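PDB 3E49: 3-keto-5-aminohexanoate cleavage enzyme from Burkholderia xenovorans LB400, which probably cleaves 3-keto-5-aminohexanoate or a related beta-keto acid with the help of a bound zinc ion. Local coordinates for residues Ser5-Ile10 against Pro294-Thr299. Sequence-based numbering, arbitrary orientation.
Sequences SRKVII and PAEART
K7 and E296 join the N-terminal lead-in of a TIM barrel to the C-terminal helix 294-301 through a salt bridge between two partly exposed side chains. K7 NZ lies 2.7 Å from E296 OE2, meeting it on the syn side and 16° out of the carboxylate plane. The lysine chain bends at chi2 (-97°) and again at chi4, which brings its ammonium group to the acid; the glutamate runs extended beyond CG. Long, flexible charged side chains suit this place, since they can span backbones whose CA atoms stand 8.1 Å apart. The other oxygen, E296 OE1, accepts from the backbone N of S293, just before the helix, and from a water that in turn accepts from K7 NZ at 2.6 Å. Both carboxylate oxygens are thus satisfied, and E290 adds a weak, long ion pair to the lysine. Further in, the contact turns apolar: I9 CG1 packs on A297 CB at 4.1 Å, the small alanine letting the helix come close, while I9 N is hydrogen-bonded to N253 OD1, at the start of strand 253-256. Before K7 the chain is folded by an ST turn, in which S5 OG accepts from K7 N at 3.0 Å with an N-H...O angle of 160°.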
loop_
_atom_site.group_PDB
_atom_site.type_symbol
_atom_site.label_atom_id
_atom_site.label_comp_id
_atom_site.label_asym_id
_atom_site.label_seq_id
_atom_site.Cartn_x
_atom_site.Cartn_y
_atom_site.Cartn_z
ATOM N N SER A 5 20.035 5.997 15.770
ATOM C CA SER A 5 19.457 6.992 16.729
ATOM C C SER A 5 17.921 7.101 16.673
ATOM O O SER A 5 17.325 7.160 15.605
ATOM C CB SER A 5 20.059 8.381 16.489
ATOM O OG SER A 5 19.511 9.313 17.414
ATOM N N ARG A 6 17.300 7.141 17.845
ATOM C CA ARG A 6 15.863 7.335 17.940
ATOM C C ARG A 6 15.547 8.837 18.092
ATOM O O ARG A 6 14.404 9.189 18.367
ATOM C CB ARG A 6 15.286 6.553 19.127
ATOM C CG ARG A 6 15.295 5.017 18.957
ATOM N N LYS A 7 16.549 9.708 17.916
ATOM C CA LYS A 7 16.337 11.147 18.066
ATOM C C LYS A 7 15.723 11.739 16.809
ATOM O O LYS A 7 16.052 11.342 15.686
ATOM C CB LYS A 7 17.657 11.840 18.335
ATOM C CG LYS A 7 18.431 11.284 19.481
ATOM C CD LYS A 7 18.238 12.045 20.764
ATOM C CE LYS A 7 19.268 11.542 21.779
ATOM N NZ LYS A 7 19.724 12.593 22.721
ATOM N N VAL A 8 14.837 12.704 17.003
ATOM C CA VAL A 8 14.171 13.366 15.892
ATOM C C VAL A 8 14.822 14.669 15.479
ATOM O O VAL A 8 14.912 15.613 16.276
ATOM C CB VAL A 8 12.702 13.657 16.258
ATOM C CG1 VAL A 8 11.934 14.175 15.080
ATOM C CG2 VAL A 8 12.065 12.367 16.793
ATOM N N ILE A 9 15.234 14.730 14.222
ATOM C CA ILE A 9 15.761 15.944 13.664
ATOM C C ILE A 9 14.616 16.831 13.250
ATOM O O ILE A 9 13.844 16.453 12.361
ATOM C CB ILE A 9 16.594 15.709 12.402
ATOM C CG1 ILE A 9 17.784 14.779 12.690
ATOM C CG2 ILE A 9 17.050 17.064 11.805
ATOM C CD1 ILE A 9 18.389 14.186 11.443
ATOM N N ILE A 10 14.548 18.026 13.831
ATOM C CA ILE A 10 13.551 19.019 13.412
ATOM C C ILE A 10 14.244 20.023 12.485
ATOM O O ILE A 10 15.234 20.664 12.878
ATOM C CB ILE A 10 12.983 19.791 14.592
ATOM C CG1 ILE A 10 12.309 18.824 15.596
ATOM C CG2 ILE A 10 12.108 20.934 14.114
ATOM C CD1 ILE A 10 11.785 19.478 16.849
ATOM N N PRO A 294 21.863 19.862 17.304
ATOM C CA PRO A 294 22.657 20.031 16.080
ATOM C C PRO A 294 23.851 19.040 15.970
ATOM O O PRO A 294 24.095 18.493 14.900
ATOM C CB PRO A 294 23.144 21.487 16.178
ATOM C CG PRO A 294 22.070 22.151 16.996
ATOM C CD PRO A 294 21.676 21.133 18.027
ATOM N N ALA A 295 24.594 18.831 17.054
ATOM C CA ALA A 295 25.719 17.879 17.024
ATOM C C ALA A 295 25.224 16.500 16.573
ATOM O O ALA A 295 25.852 15.834 15.747
ATOM C CB ALA A 295 26.354 17.780 18.376
ATOM N N GLU A 296 24.078 16.081 17.125
ATOM C CA GLU A 296 23.479 14.778 16.772
ATOM C C GLU A 296 23.045 14.719 15.319
ATOM O O GLU A 296 23.187 13.684 14.659
ATOM C CB GLU A 296 22.320 14.451 17.715
ATOM C CG GLU A 296 22.791 14.056 19.105
ATOM C CD GLU A 296 21.698 14.064 20.160
ATOM O OE1 GLU A 296 20.695 14.829 20.069
ATOM O OE2 GLU A 296 21.831 13.299 21.130
ATOM N N ALA A 297 22.441 15.799 14.817
ATOM C CA ALA A 297 21.990 15.839 13.412
ATOM C C ALA A 297 23.203 15.761 12.481
ATOM O O ALA A 297 23.196 15.064 11.475
ATOM C CB ALA A 297 21.149 17.097 13.139
ATOM N N ARG A 298 24.283 16.438 12.840
ATOM C CA ARG A 298 25.497 16.380 12.036
ATOM C C ARG A 298 26.043 14.967 11.896
ATOM O O ARG A 298 26.520 14.593 10.815
ATOM C CB ARG A 298 26.572 17.308 12.619
ATOM C CG ARG A 298 26.295 18.758 12.330
ATOM C CD ARG A 298 27.401 19.667 12.847
ATOM N NE ARG A 298 27.149 21.037 12.397
ATOM C CZ ARG A 298 26.555 21.977 13.126
ATOM N NH1 ARG A 298 26.199 21.742 14.393
ATOM N NH2 ARG A 298 26.334 23.171 12.587
ATOM N N THR A 299 25.984 14.194 12.987
ATOM C CA THR A 299 26.445 12.802 12.990
ATOM C C THR A 299 25.499 11.978 12.134
ATOM O O THR A 299 25.922 11.268 11.224
ATOM C CB THR A 299 26.492 12.220 14.408
ATOM O OG1 THR A 299 27.377 13.005 15.225
ATOM C CG2 THR A 299 26.998 10.795 14.378
HETATM O O HOH W 1 18.975 15.006 22.091
#